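PDB 6P74: putative ATP-dependent endonuclease of the OLD family from Thermus scotoductus, which degrades linear and supercoiled double-stranded DNA as a metal-dependent 5'-to-3' exonuclease and nicks circular DNA, while its ATPase activity is stimulated by DNA. Local coordinates for residues V48-R53 with D128-A133; Q59-F64 with A99-D104; V114-Y117 with N121-R124. One frame throughout, in Å; residues are numbered along the deposited sequence.

Contact 1: residues V48-R53 with D128-A133. With SO4 (sulfate ion), chain K.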
loop_
_atom_site.group_PDB
_atom_site.type_symbol
_atom_site.label_atom_id
_atom_site.label_comp_id
_atom_site.label_asym_id
_atom_site.label_seq_id
_atom_site.Cartn_x
_atom_site.Cartn_y
_atom_site.Cartn_z
ATOM N N VAL A 48 1.346 -14.425 -5.573
ATOM C CA VAL A 48 0.969 -14.875 -4.236
ATOM C C VAL A 48 -0.407 -15.526 -4.309
ATOM O O VAL A 48 -1.369 -14.907 -4.781
ATOM C CB VAL A 48 0.968 -13.719 -3.221
ATOM C CG1 VAL A 48 -0.141 -13.919 -2.183
ATOM C CG2 VAL A 48 2.308 -13.647 -2.537
ATOM N N TRP A 49 -0.505 -16.760 -3.818
ATOM C CA TRP A 49 -1.771 -17.470 -3.871
ATOM C C TRP A 49 -2.840 -16.693 -3.107
ATOM O O TRP A 49 -2.637 -16.363 -1.930
ATOM C CB TRP A 49 -1.648 -18.878 -3.295
ATOM C CG TRP A 49 -2.916 -19.630 -3.510
ATOM C CD1 TRP A 49 -3.992 -19.683 -2.670
ATOM C CD2 TRP A 49 -3.274 -20.385 -4.673
ATOM N NE1 TRP A 49 -4.987 -20.447 -3.228
ATOM C CE2 TRP A 49 -4.573 -20.892 -4.457
ATOM C CE3 TRP A 49 -2.616 -20.696 -5.870
ATOM C CZ2 TRP A 49 -5.226 -21.691 -5.390
ATOM C CZ3 TRP A 49 -3.262 -21.495 -6.795
ATOM C CH2 TRP A 49 -4.555 -21.984 -6.552
ATOM N N PRO A 50 -3.978 -16.392 -3.727
ATOM C CA PRO A 50 -5.025 -15.608 -3.051
ATOM C C PRO A 50 -5.572 -16.353 -1.849
ATOM O O PRO A 50 -6.085 -17.463 -1.969
ATOM C CB PRO A 50 -6.105 -15.445 -4.128
ATOM C CG PRO A 50 -5.477 -15.854 -5.398
ATOM C CD PRO A 50 -4.375 -16.797 -5.082
ATOM N N SER A 51 -5.477 -15.727 -0.684
ATOM C CA SER A 51 -6.069 -16.302 0.512
ATOM C C SER A 51 -6.505 -15.156 1.417
ATOM O O SER A 51 -6.445 -13.982 1.036
ATOM C CB SER A 51 -5.088 -17.265 1.190
ATOM O OG SER A 51 -3.884 -16.613 1.538
ATOM N N LEU A 52 -6.968 -15.504 2.616
ATOM C CA LEU A 52 -7.382 -14.482 3.565
ATOM C C LEU A 52 -6.230 -13.533 3.890
ATOM O O LEU A 52 -6.462 -12.360 4.205
ATOM C CB LEU A 52 -7.932 -15.154 4.827
ATOM C CG LEU A 52 -8.744 -14.288 5.792
ATOM C CD1 LEU A 52 -9.894 -13.575 5.077
ATOM C CD2 LEU A 52 -9.262 -15.142 6.961
ATOM N N ARG A 53 -4.981 -14.020 3.812
ATOM C CA ARG A 53 -3.792 -13.188 3.992
ATOM C C ARG A 53 -3.586 -12.191 2.863
ATOM O O ARG A 53 -2.670 -11.363 2.953
ATOM C CB ARG A 53 -2.534 -14.053 4.096
ATOM C CG ARG A 53 -2.343 -14.795 5.404
ATOM C CD ARG A 53 -1.133 -15.725 5.323
ATOM N NE ARG A 53 -1.093 -16.437 4.045
ATOM C CZ ARG A 53 -0.758 -17.718 3.909
ATOM N NH1 ARG A 53 -0.439 -18.441 4.975
ATOM N NH2 ARG A 53 -0.754 -18.277 2.704
ATOM N N ASP A 128 -1.608 -25.600 -11.274
ATOM C CA ASP A 128 -1.401 -25.514 -12.717
ATOM C C ASP A 128 -2.442 -24.612 -13.358
ATOM O O ASP A 128 -2.136 -23.856 -14.285
ATOM C CB ASP A 128 -1.454 -26.908 -13.342
ATOM C CG ASP A 128 -0.537 -27.899 -12.643
ATOM O OD1 ASP A 128 0.691 -27.869 -12.894
ATOM O OD2 ASP A 128 -1.052 -28.696 -11.827
ATOM N N MET A 129 -3.680 -24.685 -12.870
ATOM C CA MET A 129 -4.761 -23.914 -13.450
ATOM C C MET A 129 -4.542 -22.425 -13.232
ATOM O O MET A 129 -4.676 -21.630 -14.164
ATOM C CB MET A 129 -6.095 -24.355 -12.857
ATOM C CG MET A 129 -7.310 -23.634 -13.477
ATOM S SD MET A 129 -8.878 -24.267 -12.830
ATOM C CE MET A 129 -9.012 -25.764 -13.763
ATOM N N ARG A 130 -4.190 -22.024 -12.012
ATOM C CA ARG A 130 -3.978 -20.607 -11.763
ATOM C C ARG A 130 -2.709 -20.102 -12.445
ATOM O O ARG A 130 -2.708 -19.002 -13.005
ATOM C CB ARG A 130 -3.931 -20.319 -10.265
ATOM C CG ARG A 130 -4.191 -18.843 -9.940
ATOM C CD ARG A 130 -3.926 -18.566 -8.480
ATOM N NE ARG A 130 -2.934 -17.510 -8.330
ATOM C CZ ARG A 130 -1.630 -17.726 -8.237
ATOM N NH1 ARG A 130 -1.161 -18.966 -8.268
ATOM N NH2 ARG A 130 -0.800 -16.710 -8.110
ATOM N N ASN A 131 -1.620 -20.886 -12.412
ATOM C CA ASN A 131 -0.397 -20.449 -13.079
ATOM C C ASN A 131 -0.592 -20.306 -14.579
ATOM O O ASN A 131 0.142 -19.546 -15.226
ATOM C CB ASN A 131 0.746 -21.410 -12.801
ATOM C CG ASN A 131 1.145 -21.439 -11.333
ATOM O OD1 ASN A 131 0.720 -20.595 -10.539
ATOM N ND2 ASN A 131 1.964 -22.429 -10.962
ATOM N N HIS A 132 -1.565 -21.019 -15.142
ATOM C CA HIS A 132 -1.959 -20.812 -16.529
ATOM C C HIS A 132 -2.015 -19.329 -16.869
ATOM O O HIS A 132 -1.470 -18.891 -17.888
ATOM C CB HIS A 132 -3.324 -21.466 -16.766
ATOM C CG HIS A 132 -3.917 -21.195 -18.112
ATOM N ND1 HIS A 132 -3.297 -21.561 -19.287
ATOM C CD2 HIS A 132 -5.090 -20.615 -18.469
ATOM C CE1 HIS A 132 -4.057 -21.206 -20.312
ATOM N NE2 HIS A 132 -5.158 -20.640 -19.842
ATOM N N ALA A 133 -2.673 -18.542 -16.016
ATOM C CA ALA A 133 -3.032 -17.165 -16.327
ATOM C C ALA A 133 -2.251 -16.132 -15.519
ATOM O O ALA A 133 -2.637 -14.957 -15.513
ATOM C CB ALA A 133 -4.534 -16.959 -16.114
HETATM S S SO4 K . -8.627 -20.719 -1.718
HETATM O O1 SO4 K . -9.879 -20.358 -2.382
HETATM O O2 SO4 K . -7.731 -21.399 -2.648
HETATM O O3 SO4 K . -7.959 -19.520 -1.211
HETATM O O4 SO4 K . -8.934 -21.610 -0.604
#
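W49 NE1 donates a hydrogen bond to O2 of a sulfate ion, 3.0 Å long with an N-H...O angle of 158°; the backbone N of L105 also binds this ion, which probably comes from the crystallisation liquor. The sulfate lies at the pyrrole edge of the indole. The benzene part is occupied by R130: its CD sits 3.9 Å from the centroid of the six-membered ring of W49, 30° off the normal, a CH-pi contact over the face. P50 CD meets the same face nearer the rim. Beyond CD the R130 chain bends at chi3, which carries NH1 to 3.3 Å from W49 CE3 with the guanidinium inclined at 64° to the indole. The contact thus joins helix 127-132 to the loop that follows helix 34-45, the helix after the P-loop in this ABC-type ATPase domain. R130 NE extends the link, donating a hydrogen bond to the carbonyl O of V44; the partial negative charge expected at that helix end would probably favour the cationic group. From segment 48-53, P50 CD packs 3.6 Å from R130 NE, and L105 and V125 of the same chain each touch both W49 and R130.

Contact 2: residues Q59-F64 with A99-D104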
loop_
_atom_site.group_PDB
_atom_site.type_symbol
_atom_site.label_atom_id
_atom_site.label_comp_id
_atom_site.label_asym_id
_atom_site.label_seq_id
_atom_site.Cartn_x
_atom_site.Cartn_y
_atom_site.Cartn_z
ATOM N N GLN A 59 -10.031 -2.581 5.477
ATOM C CA GLN A 59 -9.472 -1.627 4.516
ATOM C C GLN A 59 -9.887 -1.876 3.062
ATOM O O GLN A 59 -10.056 -0.927 2.290
ATOM C CB GLN A 59 -7.939 -1.632 4.608
ATOM C CG GLN A 59 -7.346 -0.946 5.851
ATOM C CD GLN A 59 -6.894 -1.930 6.940
ATOM O OE1 GLN A 59 -7.571 -2.925 7.222
ATOM N NE2 GLN A 59 -5.745 -1.651 7.552
ATOM N N ASP A 60 -10.041 -3.137 2.663
ATOM C CA ASP A 60 -10.246 -3.453 1.255
ATOM C C ASP A 60 -11.714 -3.492 0.842
ATOM O O ASP A 60 -12.001 -3.557 -0.356
ATOM C CB ASP A 60 -9.566 -4.786 0.919
ATOM C CG ASP A 60 -8.048 -4.650 0.805
ATOM O OD1 ASP A 60 -7.555 -3.494 0.727
ATOM O OD2 ASP A 60 -7.349 -5.693 0.795
ATOM N N PHE A 61 -12.641 -3.444 1.790
ATOM C CA PHE A 61 -14.057 -3.380 1.462
ATOM C C PHE A 61 -14.477 -1.944 1.191
ATOM O O PHE A 61 -13.952 -1.004 1.797
ATOM C CB PHE A 61 -14.900 -3.932 2.611
ATOM C CG PHE A 61 -14.711 -5.393 2.855
ATOM C CD1 PHE A 61 -13.629 -5.852 3.591
ATOM C CD2 PHE A 61 -15.624 -6.312 2.365
ATOM C CE1 PHE A 61 -13.457 -7.207 3.828
ATOM C CE2 PHE A 61 -15.462 -7.673 2.599
ATOM C CZ PHE A 61 -14.377 -8.122 3.330
ATOM N N ILE A 62 -15.447 -1.776 0.286
ATOM C CA ILE A 62 -16.059 -0.464 0.101
ATOM C C ILE A 62 -16.500 0.089 1.446
ATOM O O ILE A 62 -17.111 -0.619 2.252
ATOM C CB ILE A 62 -17.267 -0.536 -0.846
ATOM C CG1 ILE A 62 -17.806 0.838 -1.148
ATOM C CG2 ILE A 62 -18.384 -1.330 -0.209
ATOM C CD1 ILE A 62 -18.775 0.819 -2.302
ATOM N N ASN A 63 -16.216 1.371 1.684
ATOM C CA ASN A 63 -16.627 2.068 2.912
ATOM C C ASN A 63 -16.187 1.325 4.179
ATOM O O ASN A 63 -16.729 1.571 5.268
ATOM C CB ASN A 63 -18.145 2.296 2.956
ATOM C CG ASN A 63 -18.723 2.699 1.613
ATOM O OD1 ASN A 63 -18.206 3.593 0.940
ATOM N ND2 ASN A 63 -19.806 2.034 1.215
ATOM N N PHE A 64 -15.199 0.431 4.058
ATOM C CA PHE A 64 -14.826 -0.481 5.144
ATOM C C PHE A 64 -16.054 -1.247 5.643
ATOM O O PHE A 64 -16.209 -1.505 6.839
ATOM C CB PHE A 64 -14.143 0.263 6.307
ATOM C CG PHE A 64 -12.750 0.810 5.997
ATOM C CD1 PHE A 64 -12.239 0.824 4.703
ATOM C CD2 PHE A 64 -11.952 1.312 7.028
ATOM C CE1 PHE A 64 -10.962 1.334 4.445
ATOM C CE2 PHE A 64 -10.679 1.818 6.776
ATOM C CZ PHE A 64 -10.185 1.829 5.484
ATOM N N ALA A 99 -17.277 -12.848 13.037
ATOM C CA ALA A 99 -16.049 -12.163 12.636
ATOM C C ALA A 99 -15.086 -13.097 11.905
ATOM O O ALA A 99 -13.869 -12.932 11.997
ATOM C CB ALA A 99 -15.361 -11.554 13.852
ATOM N N ASP A 100 -15.631 -14.075 11.181
ATOM C CA ASP A 100 -14.835 -15.010 10.385
ATOM C C ASP A 100 -15.102 -14.744 8.904
ATOM O O ASP A 100 -16.157 -15.094 8.366
ATOM C CB ASP A 100 -15.122 -16.464 10.764
ATOM C CG ASP A 100 -16.603 -16.756 10.926
ATOM O OD1 ASP A 100 -17.328 -15.906 11.485
ATOM O OD2 ASP A 100 -17.041 -17.849 10.505
ATOM N N PHE A 101 -14.136 -14.110 8.261
ATOM C CA PHE A 101 -14.130 -13.912 6.824
ATOM C C PHE A 101 -13.344 -15.038 6.167
ATOM O O PHE A 101 -12.584 -15.761 6.819
ATOM C CB PHE A 101 -13.523 -12.548 6.476
ATOM C CG PHE A 101 -14.201 -11.394 7.172
ATOM C CD1 PHE A 101 -13.981 -11.153 8.522
ATOM C CD2 PHE A 101 -15.069 -10.564 6.484
ATOM C CE1 PHE A 101 -14.609 -10.106 9.166
ATOM C CE2 PHE A 101 -15.699 -9.514 7.125
ATOM C CZ PHE A 101 -15.468 -9.286 8.468
ATOM N N HIS A 102 -13.542 -15.188 4.861
ATOM C CA HIS A 102 -12.893 -16.252 4.110
ATOM C C HIS A 102 -12.900 -15.852 2.650
ATOM O O HIS A 102 -13.685 -15.000 2.224
ATOM C CB HIS A 102 -13.600 -17.600 4.297
ATOM C CG HIS A 102 -15.039 -17.582 3.883
ATOM N ND1 HIS A 102 -16.057 -17.205 4.736
ATOM C CD2 HIS A 102 -15.630 -17.880 2.700
ATOM C CE1 HIS A 102 -17.211 -17.276 4.098
ATOM N NE2 HIS A 102 -16.981 -17.682 2.861
ATOM N N VAL A 103 -12.024 -16.475 1.882
ATOM C CA VAL A 103 -11.946 -16.176 0.463
ATOM C C VAL A 103 -12.036 -17.480 -0.308
ATOM O O VAL A 103 -11.535 -18.516 0.142
ATOM C CB VAL A 103 -10.664 -15.389 0.105
ATOM C CG1 VAL A 103 -10.367 -14.345 1.173
ATOM C CG2 VAL A 103 -9.493 -16.317 -0.074
ATOM N N ASP A 104 -12.711 -17.431 -1.451
ATOM C CA ASP A 104 -12.807 -18.548 -2.375
ATOM C C ASP A 104 -12.244 -18.117 -3.722
ATOM O O ASP A 104 -12.442 -16.976 -4.152
ATOM C CB ASP A 104 -14.259 -19.011 -2.535
ATOM C CG ASP A 104 -14.953 -19.229 -1.205
ATOM O OD1 ASP A 104 -14.475 -20.069 -0.409
ATOM O OD2 ASP A 104 -15.980 -18.555 -0.956
#
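F61 and F101 are the two residues that touch here, joining the loop between helix 34-45 and strand 70-76 to strand 100-109 of the antiparallel sheet in the ATPase domain. The closest atoms are F61 CZ and F101 CD2, 4.0 Å apart. With centroids 5.9 Å apart and planes inclined at 56°, the rings meet obliquely, in an apolar contact. In both residues CG stands anti to the carbonyl carbon (chi1 -66° in F61, -55° in F101), which sends each ring out toward the other across backbones whose nearest CA atoms, those of F61 and F101, are 11.8 Å apart. T66 touches both rings, and F61 also rests on I70 and C94. Further out, D60 is held by a salt bridge from OD1 to R11 and by a hydrogen bond from R56 N to OD2, which fixes the backbone just before F61. Q59 and F64 pack on G31 of the second subunit, a residue inferred to bind ATP. After F61 the chain reverses in a beta turn, closed by the hydrogen bond from F64 N to F61 O at 3.0 Å.

Contact 3: residues V114-Y117 with N121-R124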
loop_
_atom_site.group_PDB
_atom_site.type_symbol
_atom_site.label_atom_id
_atom_site.label_comp_id
_atom_site.label_asym_id
_atom_site.label_seq_id
_atom_site.Cartn_x
_atom_site.Cartn_y
_atom_site.Cartn_z
ATOM N N VAL A 114 -19.708 -22.588 -11.902
ATOM C CA VAL A 114 -18.641 -23.401 -11.327
ATOM C C VAL A 114 -18.929 -24.866 -11.643
ATOM O O VAL A 114 -19.952 -25.404 -11.189
ATOM C CB VAL A 114 -18.529 -23.175 -9.814
ATOM C CG1 VAL A 114 -17.443 -24.069 -9.228
ATOM C CG2 VAL A 114 -18.266 -21.684 -9.518
ATOM N N PRO A 115 -18.068 -25.545 -12.405
ATOM C CA PRO A 115 -18.305 -26.964 -12.697
ATOM C C PRO A 115 -18.270 -27.788 -11.420
ATOM O O PRO A 115 -17.494 -27.507 -10.507
ATOM C CB PRO A 115 -17.147 -27.342 -13.631
ATOM C CG PRO A 115 -16.523 -26.076 -14.053
ATOM C CD PRO A 115 -16.794 -25.071 -12.970
ATOM N N ARG A 116 -19.118 -28.812 -11.350
ATOM C CA ARG A 116 -19.008 -29.762 -10.257
ATOM C C ARG A 116 -18.821 -31.166 -10.813
ATOM O O ARG A 116 -19.139 -31.454 -11.968
ATOM C CB ARG A 116 -20.216 -29.693 -9.300
ATOM C CG ARG A 116 -21.571 -30.122 -9.847
ATOM C CD ARG A 116 -22.690 -29.455 -9.046
ATOM N NE ARG A 116 -22.531 -28.004 -9.093
ATOM C CZ ARG A 116 -22.002 -27.265 -8.120
ATOM N NH1 ARG A 116 -21.600 -27.841 -6.993
ATOM N NH2 ARG A 116 -21.884 -25.949 -8.275
ATOM N N TYR A 117 -18.250 -32.025 -9.980
ATOM C CA TYR A 117 -18.041 -33.415 -10.328
ATOM C C TYR A 117 -19.343 -34.176 -10.199
ATOM O O TYR A 117 -20.313 -33.685 -9.615
ATOM C CB TYR A 117 -16.966 -34.023 -9.429
ATOM C CG TYR A 117 -15.573 -33.670 -9.892
ATOM C CD1 TYR A 117 -14.948 -34.419 -10.883
ATOM C CD2 TYR A 117 -14.895 -32.570 -9.362
ATOM C CE1 TYR A 117 -13.681 -34.100 -11.328
ATOM C CE2 TYR A 117 -13.624 -32.241 -9.800
ATOM C CZ TYR A 117 -13.022 -33.009 -10.787
ATOM O OH TYR A 117 -11.754 -32.695 -11.240
ATOM N N ASN A 121 -19.342 -32.173 -5.659
ATOM C CA ASN A 121 -18.409 -31.158 -5.181
ATOM C C ASN A 121 -17.966 -30.250 -6.329
ATOM O O ASN A 121 -17.725 -30.728 -7.444
ATOM C CB ASN A 121 -17.182 -31.810 -4.550
ATOM C CG ASN A 121 -17.544 -32.954 -3.647
ATOM O OD1 ASN A 121 -18.589 -32.939 -2.994
ATOM N ND2 ASN A 121 -16.691 -33.968 -3.613
ATOM N N PRO A 122 -17.840 -28.945 -6.089
ATOM C CA PRO A 122 -17.380 -28.042 -7.151
ATOM C C PRO A 122 -15.922 -28.281 -7.517
ATOM O O PRO A 122 -15.119 -28.768 -6.715
ATOM C CB PRO A 122 -17.571 -26.643 -6.545
ATOM C CG PRO A 122 -17.545 -26.855 -5.076
ATOM C CD PRO A 122 -18.163 -28.223 -4.844
ATOM N N LEU A 123 -15.593 -27.933 -8.759
ATOM C CA LEU A 123 -14.202 -27.903 -9.197
ATOM C C LEU A 123 -13.463 -26.768 -8.499
ATOM O O LEU A 123 -13.943 -25.630 -8.456
ATOM C CB LEU A 123 -14.123 -27.724 -10.711
ATOM C CG LEU A 123 -12.725 -27.826 -11.319
ATOM C CD1 LEU A 123 -12.334 -29.285 -11.482
ATOM C CD2 LEU A 123 -12.680 -27.103 -12.649
ATOM N N ARG A 124 -12.307 -27.080 -7.934
ATOM C CA ARG A 124 -11.498 -26.094 -7.243
ATOM C C ARG A 124 -10.376 -25.646 -8.166
ATOM O O ARG A 124 -10.006 -26.346 -9.112
ATOM C CB ARG A 124 -10.938 -26.662 -5.934
ATOM C CG ARG A 124 -11.922 -27.568 -5.196
ATOM C CD ARG A 124 -11.830 -27.385 -3.693
ATOM N NE ARG A 124 -12.068 -25.987 -3.350
ATOM C CZ ARG A 124 -13.234 -25.499 -2.934
ATOM N NH1 ARG A 124 -14.278 -26.311 -2.789
ATOM N NH2 ARG A 124 -13.352 -24.199 -2.663
#
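L123 reaches across to Y117 and P115 along its whole side chain. Its CB lies 3.4 Å from P115 O. CG is anti to the backbone N (chi1 -174°), and from there the two methyls part: CD2 approaches P115 CG at 4.2 Å, whereas CD1 comes to 3.6 Å from Y117 CE2 and 3.5 Å from Y117 OH, lying obliquely to the phenol ring. The backbones beside this packing form a short antiparallel hairpin with a single beta bridge, R116 opposite P122. L123 N donates to P115 O at 2.6 Å and 172°, a short but nearly straight bond, and Y117 N donates to N121 O with an angle of 165°. Both bonds flank the bridge, so R116 and P122 are a non-hydrogen-bonded pair, a place where proline's lack of an N-H costs no bond across the bridge; their CA atoms are 3.9 Å apart. P122 CA also directs a C-H toward P115 O. V114 CG1 packs 3.7 Å from P122 CB. The R116 chain, bent at chi3, passes near the P122 ring, and its NH1 finds its hydrogen-bond partner in the carbonyl O of G120, within the connecting turn. P115 and L123 rest on F85 and I87 of strand 85-97, and F85 meets the Y117 ring edge-to-face.

How the contacts relate
From the N terminus the chain runs through the P-loop and helix 34-45 into residues 48-53, the first side of contact 1, which closes only at helix 127-132. Everything else is nested within that loop. Contact 2 opens at 59-64 and closes at 99-104, spanning strands 70-76, 79-82 and 85-97; contact 3 follows in series as a hairpin between strand 100-109 and helix 127-132. Nothing crosses. Contacts 1 and 2 touch where L52 CD2 packs 3.4 Å from F101 O, and contacts 1 and 3 where M129 CE meets L123 CD2 at 4.1 Å. Contacts 2 and 3 do not touch, their nearest atoms being about 5 Å apart.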